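Local coordinates for protein phosphoribosyl-aminoimidazole carboxylase (Aspergillus clavatus, PDB 3K5I) that probably catalyses the ATP-dependent carboxylation of 5-aminoimidazole ribonucleotide to its N5-carboxyamino form in purine biosynthesis, as an ATP-grasp enzyme, at residues Pro162-Gly176 with Ala189-Trp203. Numbering follows the deposited sequence.
Sequences PLMLKSKTMAYDGRG and ALEALKDRPLYAEKW. With ADP (adenosine-5'-diphosphate), chain G; AIR (5-aminoimidazole ribonucleotide), chain I.
In the ATP-grasp domain, the antiparallel strands 163-167 and 198-202 line the adenine pocket, where Lys-166 NZ meets Glu-201 OE1 in a 3.0 Å salt bridge. The ammonium comes from above the carboxylate plane and also donates to N7 and O2A of ADP; the Lys-166 side chain, extended beyond CG, reaches between base and phosphate. Met-164 and Glu-201 form a hydrogen-bonded pair, as do Lys-166 and Tyr-199, with Lys-166 N to Tyr-199 O and Tyr-199 N to Lys-166 O both 3.0 Å. Trp-203 is sandwiched: Pro-162 CG lies 3.6 Å from the centroid of its six-membered ring in a CH-pi contact, while C2 of the adenine covers the opposite face.

Beyond the strands, residues 168-176 form a loop carrying Tyr-172, Asp-173 and Arg-175, which bind AIR, and Gly-174, whose N donates to the beta-phosphate of ADP. Arg-196 grips both limbs of this loop. Its chain bends at chi3 (62°) and sets the guanidinium edge against two carbonyls, NH2 bonding Thr-169 O at 2.9 Å and NH1 reaching Arg-175 O at 3.1 Å, while Ser-167 CB packs over one guanidinium face. Thr-169 O receives a second bond from Ser-167 OG at 2.6 Å, in the carbonyl plane on a lone pair.

On the sheet face away from the nucleotide, Leu-165 CD2 touches Ala-189 CB at 3.6 Å and its CG meets Leu-193 CD1, so the last turn of helix 186-192 and the residue just after it pack against the strand. The two strands are the inner pair of a four-stranded sheet, flanked by 141-144 beside 198-202 and by 177-180 beside 163-167; helix 124-132 touches Lys-166, Tyr-199 and Glu-201, and helix 149-159 packs on Ala-200.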
loop_
_atom_site.group_PDB
_atom_site.type_symbol
_atom_site.label_atom_id
_atom_site.label_comp_id
_atom_site.label_asym_id
_atom_site.label_seq_id
_atom_site.Cartn_x
_atom_site.Cartn_y
_atom_site.Cartn_z
ATOM N N PRO A 162 32.340 14.967 23.906
ATOM C CA PRO A 162 32.294 13.538 23.680
ATOM C C PRO A 162 32.693 13.340 22.229
ATOM O O PRO A 162 32.998 14.256 21.473
ATOM C CB PRO A 162 30.791 13.258 23.741
ATOM C CG PRO A 162 30.202 14.503 23.032
ATOM C CD PRO A 162 31.139 15.639 23.359
ATOM N N LEU A 163 32.619 12.089 21.813
ATOM C CA LEU A 163 32.917 11.760 20.433
ATOM C C LEU A 163 32.048 10.549 20.091
ATOM O O LEU A 163 31.530 9.838 20.958
ATOM C CB LEU A 163 34.401 11.450 20.282
ATOM C CG LEU A 163 35.145 10.549 21.268
ATOM C CD1 LEU A 163 34.584 9.166 20.834
ATOM C CD2 LEU A 163 36.719 10.630 21.161
ATOM N N MET A 164 31.868 10.290 18.804
ATOM C CA MET A 164 31.022 9.144 18.461
ATOM C C MET A 164 31.895 7.956 18.152
ATOM O O MET A 164 32.674 8.032 17.213
ATOM C CB MET A 164 30.111 9.469 17.266
ATOM C CG MET A 164 29.050 8.397 16.973
ATOM S SD MET A 164 28.195 8.047 18.498
ATOM C CE MET A 164 27.089 9.252 18.442
ATOM N N LEU A 165 31.833 6.890 18.939
ATOM C CA LEU A 165 32.695 5.780 18.573
ATOM C C LEU A 165 31.935 4.974 17.549
ATOM O O LEU A 165 30.773 4.677 17.784
ATOM C CB LEU A 165 33.056 4.848 19.733
ATOM C CG LEU A 165 34.158 3.801 19.477
ATOM C CD1 LEU A 165 35.481 4.328 18.822
ATOM C CD2 LEU A 165 34.462 2.904 20.741
ATOM N N LYS A 166 32.568 4.581 16.447
ATOM C CA LYS A 166 31.811 3.811 15.460
ATOM C C LYS A 166 32.539 2.631 14.816
ATOM O O LYS A 166 33.738 2.737 14.519
ATOM C CB LYS A 166 31.449 4.739 14.288
ATOM C CG LYS A 166 30.870 6.095 14.590
ATOM C CD LYS A 166 30.179 6.688 13.331
ATOM C CE LYS A 166 29.217 7.904 13.572
ATOM N NZ LYS A 166 28.575 8.653 12.372
ATOM N N SER A 167 31.799 1.550 14.572
ATOM C CA SER A 167 32.276 0.341 13.902
ATOM C C SER A 167 32.280 0.742 12.428
ATOM O O SER A 167 31.332 1.368 11.898
ATOM C CB SER A 167 31.270 -0.839 13.930
ATOM O OG SER A 167 31.788 -1.921 13.141
ATOM N N LYS A 168 33.355 0.372 11.753
ATOM C CA LYS A 168 33.429 0.660 10.326
ATOM C C LYS A 168 32.462 -0.263 9.553
ATOM O O LYS A 168 31.780 0.075 8.585
ATOM C CB LYS A 168 34.859 0.365 9.892
ATOM C CG LYS A 168 35.886 1.372 10.393
ATOM C CD LYS A 168 37.217 0.900 9.776
ATOM C CE LYS A 168 38.515 1.618 10.098
ATOM N NZ LYS A 168 39.455 1.582 8.898
ATOM N N THR A 169 32.332 -1.496 9.991
ATOM C CA THR A 169 31.448 -2.336 9.208
ATOM C C THR A 169 30.258 -2.800 10.008
ATOM O O THR A 169 30.209 -2.688 11.246
ATOM C CB THR A 169 32.227 -3.613 8.870
ATOM O OG1 THR A 169 32.695 -4.143 10.108
ATOM C CG2 THR A 169 33.468 -3.259 8.073
ATOM N N MET A 170 29.329 -3.375 9.251
ATOM C CA MET A 170 28.124 -3.942 9.808
ATOM C C MET A 170 27.193 -2.998 10.582
ATOM O O MET A 170 26.285 -3.453 11.263
ATOM C CB MET A 170 28.488 -5.230 10.599
ATOM C CG MET A 170 29.376 -6.229 9.836
ATOM S SD MET A 170 28.495 -6.873 8.317
ATOM C CE MET A 170 26.930 -7.361 9.227
ATOM N N ALA A 171 27.344 -1.686 10.502
ATOM C CA ALA A 171 26.489 -0.823 11.307
ATOM C C ALA A 171 25.270 -0.259 10.638
ATOM O O ALA A 171 25.299 0.291 9.532
ATOM C CB ALA A 171 27.337 0.297 11.887
ATOM N N TYR A 172 24.165 -0.379 11.354
ATOM C CA TYR A 172 22.944 0.181 10.832
ATOM C C TYR A 172 22.157 0.277 12.106
ATOM O O TYR A 172 22.484 -0.368 13.115
ATOM C CB TYR A 172 22.310 -0.584 9.669
ATOM C CG TYR A 172 21.836 -1.957 10.007
ATOM C CD1 TYR A 172 22.724 -3.052 9.858
ATOM C CD2 TYR A 172 20.520 -2.158 10.515
ATOM C CE1 TYR A 172 22.317 -4.375 10.168
ATOM C CE2 TYR A 172 20.112 -3.505 10.866
ATOM C CZ TYR A 172 21.017 -4.597 10.653
ATOM O OH TYR A 172 20.651 -5.912 10.943
ATOM N N ASP A 173 21.158 1.140 12.044
ATOM C CA ASP A 173 20.300 1.398 13.195
ATOM C C ASP A 173 21.070 1.661 14.482
ATOM O O ASP A 173 20.692 1.107 15.497
ATOM C CB ASP A 173 19.423 0.150 13.378
ATOM C CG ASP A 173 18.513 -0.006 12.168
ATOM O OD1 ASP A 173 18.614 0.862 11.269
ATOM O OD2 ASP A 173 17.661 -0.909 12.113
ATOM N N GLY A 174 22.095 2.504 14.472
ATOM C CA GLY A 174 22.844 2.820 15.685
ATOM C C GLY A 174 23.607 1.641 16.317
ATOM O O GLY A 174 24.285 1.754 17.357
ATOM N N ARG A 175 23.456 0.500 15.655
ATOM C CA ARG A 175 24.073 -0.732 16.100
ATOM C C ARG A 175 25.588 -0.808 16.226
ATOM O O ARG A 175 26.059 -1.723 16.897
ATOM C CB ARG A 175 23.444 -1.972 15.472
ATOM C CG ARG A 175 22.017 -2.258 15.946
ATOM C CD ARG A 175 21.427 -3.264 14.944
ATOM N NE ARG A 175 19.959 -3.306 14.847
ATOM C CZ ARG A 175 19.298 -4.358 14.349
ATOM N NH1 ARG A 175 17.971 -4.419 14.152
ATOM N NH2 ARG A 175 19.996 -5.386 13.917
ATOM N N GLY A 176 26.348 0.099 15.603
ATOM C CA GLY A 176 27.830 0.122 15.694
ATOM C C GLY A 176 28.281 1.517 16.161
ATOM O O GLY A 176 29.368 1.958 15.889
ATOM N N ALA A 189 33.015 1.676 26.064
ATOM C CA ALA A 189 32.918 1.900 24.620
ATOM C C ALA A 189 33.536 0.730 23.881
ATOM O O ALA A 189 32.924 0.124 22.989
ATOM C CB ALA A 189 33.694 3.160 24.210
ATOM N N LEU A 190 34.775 0.434 24.248
ATOM C CA LEU A 190 35.479 -0.664 23.582
ATOM C C LEU A 190 34.719 -1.978 23.804
ATOM O O LEU A 190 34.373 -2.740 22.908
ATOM C CB LEU A 190 36.977 -0.715 23.961
ATOM C CG LEU A 190 37.912 0.478 23.731
ATOM C CD1 LEU A 190 39.222 0.345 24.508
ATOM C CD2 LEU A 190 38.162 0.738 22.250
ATOM N N GLU A 191 34.403 -2.262 25.046
ATOM C CA GLU A 191 33.664 -3.483 25.245
ATOM C C GLU A 191 32.480 -3.456 24.286
ATOM O O GLU A 191 32.277 -4.361 23.469
ATOM C CB GLU A 191 33.211 -3.472 26.702
ATOM C CG GLU A 191 32.609 -4.758 27.222
ATOM C CD GLU A 191 33.258 -6.017 26.716
ATOM O OE1 GLU A 191 34.497 -6.056 26.529
ATOM O OE2 GLU A 191 32.483 -6.979 26.529
ATOM N N ALA A 192 31.690 -2.395 24.393
ATOM C CA ALA A 192 30.468 -2.253 23.584
ATOM C C ALA A 192 30.508 -2.636 22.114
ATOM O O ALA A 192 29.601 -3.317 21.601
ATOM C CB ALA A 192 29.764 -0.932 23.807
ATOM N N LEU A 193 31.571 -2.181 21.463
ATOM C CA LEU A 193 31.827 -2.398 20.049
ATOM C C LEU A 193 32.973 -3.367 19.926
ATOM O O LEU A 193 33.817 -3.278 19.036
ATOM C CB LEU A 193 32.336 -1.071 19.525
ATOM C CG LEU A 193 31.224 -0.021 19.393
ATOM C CD1 LEU A 193 31.736 1.200 18.599
ATOM C CD2 LEU A 193 29.996 -0.582 18.701
ATOM N N LYS A 194 32.989 -4.290 20.872
ATOM C CA LYS A 194 34.028 -5.284 20.913
ATOM C C LYS A 194 34.329 -5.921 19.573
ATOM O O LYS A 194 33.464 -6.204 18.766
ATOM C CB LYS A 194 33.516 -6.400 21.815
ATOM C CG LYS A 194 34.349 -6.789 23.016
ATOM C CD LYS A 194 34.048 -8.252 23.357
ATOM C CE LYS A 194 32.828 -8.483 24.227
ATOM N NZ LYS A 194 33.152 -9.531 25.234
ATOM N N ASP A 195 35.586 -6.286 19.410
ATOM C CA ASP A 195 36.034 -7.024 18.243
ATOM C C ASP A 195 35.551 -6.598 16.893
ATOM O O ASP A 195 35.263 -7.479 16.092
ATOM C CB ASP A 195 35.563 -8.475 18.382
ATOM C CG ASP A 195 36.450 -9.263 19.302
ATOM O OD1 ASP A 195 37.674 -9.017 19.377
ATOM O OD2 ASP A 195 35.895 -10.133 19.980
ATOM N N ARG A 196 35.459 -5.295 16.654
ATOM C CA ARG A 196 35.037 -4.768 15.368
ATOM C C ARG A 196 36.149 -3.761 14.933
ATOM O O ARG A 196 36.948 -3.287 15.733
ATOM C CB ARG A 196 33.594 -4.156 15.491
ATOM C CG ARG A 196 32.546 -5.143 16.100
ATOM C CD ARG A 196 31.146 -4.520 16.378
ATOM N NE ARG A 196 30.525 -4.046 15.125
ATOM C CZ ARG A 196 29.327 -3.473 15.005
ATOM N NH1 ARG A 196 28.585 -3.261 16.084
ATOM N NH2 ARG A 196 28.878 -3.078 13.823
ATOM N N PRO A 197 36.267 -3.432 13.658
ATOM C CA PRO A 197 37.257 -2.443 13.195
ATOM C C PRO A 197 36.525 -1.120 13.517
ATOM O O PRO A 197 35.335 -0.971 13.219
ATOM C CB PRO A 197 37.202 -2.591 11.669
ATOM C CG PRO A 197 35.822 -3.165 11.361
ATOM C CD PRO A 197 35.387 -3.936 12.582
ATOM N N LEU A 198 37.204 -0.158 14.131
ATOM C CA LEU A 198 36.601 1.119 14.544
ATOM C C LEU A 198 37.314 2.354 14.072
ATOM O O LEU A 198 38.470 2.352 13.633
ATOM C CB LEU A 198 36.753 1.252 16.073
ATOM C CG LEU A 198 36.430 -0.026 16.805
ATOM C CD1 LEU A 198 36.523 0.370 18.258
ATOM C CD2 LEU A 198 35.026 -0.524 16.410
ATOM N N TYR A 199 36.614 3.453 14.267
ATOM C CA TYR A 199 37.179 4.758 13.978
ATOM C C TYR A 199 36.297 5.649 14.859
ATOM O O TYR A 199 35.208 5.273 15.251
ATOM C CB TYR A 199 37.186 5.161 12.507
ATOM C CG TYR A 199 35.830 5.543 12.023
ATOM C CD1 TYR A 199 34.901 4.539 11.737
ATOM C CD2 TYR A 199 35.458 6.874 11.895
ATOM C CE1 TYR A 199 33.686 4.887 11.253
ATOM C CE2 TYR A 199 34.205 7.223 11.435
ATOM C CZ TYR A 199 33.327 6.198 11.152
ATOM O OH TYR A 199 32.057 6.351 10.673
ATOM N N ALA A 200 36.767 6.821 15.241
ATOM C CA ALA A 200 35.985 7.738 16.080
ATOM C C ALA A 200 35.663 8.983 15.278
ATOM O O ALA A 200 36.411 9.343 14.356
ATOM C CB ALA A 200 36.791 8.102 17.339
ATOM N N GLU A 201 34.565 9.649 15.622
ATOM C CA GLU A 201 34.327 10.824 14.805
ATOM C C GLU A 201 34.245 12.050 15.712
ATOM O O GLU A 201 33.739 11.974 16.836
ATOM C CB GLU A 201 33.043 10.503 14.038
ATOM C CG GLU A 201 33.219 10.435 12.544
ATOM C CD GLU A 201 31.875 10.295 11.853
ATOM O OE1 GLU A 201 30.847 10.620 12.482
ATOM O OE2 GLU A 201 31.830 9.858 10.684
ATOM N N LYS A 202 34.758 13.186 15.258
ATOM C CA LYS A 202 34.697 14.363 16.115
ATOM C C LYS A 202 33.216 14.654 16.224
ATOM O O LYS A 202 32.477 14.402 15.262
ATOM C CB LYS A 202 35.449 15.533 15.479
ATOM C CG LYS A 202 34.883 16.883 15.880
ATOM C CD LYS A 202 35.910 17.974 15.548
ATOM C CE LYS A 202 36.879 18.227 16.686
ATOM N NZ LYS A 202 37.866 19.295 16.343
ATOM N N TRP A 203 32.763 15.175 17.357
ATOM C CA TRP A 203 31.343 15.464 17.553
ATOM C C TRP A 203 30.737 16.314 16.478
ATOM O O TRP A 203 31.402 17.194 15.914
ATOM C CB TRP A 203 31.052 16.204 18.863
ATOM C CG TRP A 203 29.625 15.977 19.262
ATOM C CD1 TRP A 203 28.591 16.872 19.321
ATOM C CD2 TRP A 203 29.070 14.729 19.657
ATOM N NE1 TRP A 203 27.421 16.244 19.742
ATOM C CE2 TRP A 203 27.705 14.923 19.934
ATOM C CE3 TRP A 203 29.594 13.450 19.765
ATOM C CZ2 TRP A 203 26.875 13.906 20.338
ATOM C CZ3 TRP A 203 28.776 12.452 20.188
ATOM C CH2 TRP A 203 27.440 12.677 20.471
HETATM P PB ADP G . 23.911 4.218 11.483
HETATM O O1B ADP G . 23.780 3.068 12.405
HETATM O O2B ADP G . 24.465 3.446 10.305
HETATM O O3B ADP G . 22.887 5.141 10.745
HETATM P PA ADP G . 25.072 6.959 11.835
HETATM O O1A ADP G . 24.173 7.534 10.832
HETATM O O2A ADP G . 26.474 7.455 11.583
HETATM O O3A ADP G . 24.944 5.360 11.940
HETATM O "O5'" ADP G . 24.539 7.648 13.186
HETATM C "C5'" ADP G . 23.148 7.683 13.524
HETATM C "C4'" ADP G . 22.824 9.001 14.183
HETATM O "O4'" ADP G . 23.671 9.183 15.347
HETATM C "C3'" ADP G . 23.105 10.288 13.427
HETATM O "O3'" ADP G . 21.859 10.613 12.788
HETATM C "C2'" ADP G . 23.308 11.364 14.501
HETATM O "O2'" ADP G . 22.121 11.521 15.335
HETATM C "C1'" ADP G . 24.137 10.491 15.419
HETATM N N9 ADP G . 25.528 10.746 15.082
HETATM C C8 ADP G . 26.247 10.033 14.163
HETATM N N7 ADP G . 27.456 10.601 13.948
HETATM C C5 ADP G . 27.463 11.652 14.841
HETATM C C6 ADP G . 28.528 12.555 15.177
HETATM N N6 ADP G . 29.647 12.766 14.770
HETATM N N1 ADP G . 28.218 13.500 16.112
HETATM C C2 ADP G . 27.013 13.556 16.792
HETATM N N3 ADP G . 26.089 12.661 16.561
HETATM C C4 ADP G . 26.310 11.755 15.592
HETATM N N1 AIR I . 17.955 -2.280 6.819
HETATM C C2 AIR I . 19.013 -2.412 5.966
HETATM N N3 AIR I . 20.057 -1.630 6.230
HETATM C C4 AIR I . 19.615 -0.901 7.319
HETATM C C5 AIR I . 18.333 -1.286 7.707
HETATM N N6 AIR I . 17.532 -0.853 8.731
HETATM C "C1'" AIR I . 16.664 -2.993 6.955
HETATM C "C2'" AIR I . 16.435 -4.077 5.876
HETATM C "C3'" AIR I . 17.358 -5.115 6.536
HETATM C "C4'" AIR I . 16.787 -5.068 7.956
HETATM O "O4'" AIR I . 16.789 -3.649 8.203
HETATM O "O2'" AIR I . 15.094 -4.509 5.567
HETATM O "O3'" AIR I . 17.291 -6.329 5.819
HETATM C "C5'" AIR I . 16.567 -6.028 9.109
HETATM O "O5'" AIR I . 17.024 -5.511 10.392
HETATM P P AIR I . 16.924 -6.477 11.683
HETATM O O6 AIR I . 15.976 -5.812 12.821
HETATM O O7 AIR I . 18.349 -6.612 12.096
HETATM O O8 AIR I . 16.307 -7.776 11.217
HETATM O O HOH W 1 34.686 15.372 18.991
HETATM O O HOH W 2 31.190 -5.093 12.746
HETATM O O HOH W 3 26.038 -3.591 13.938
#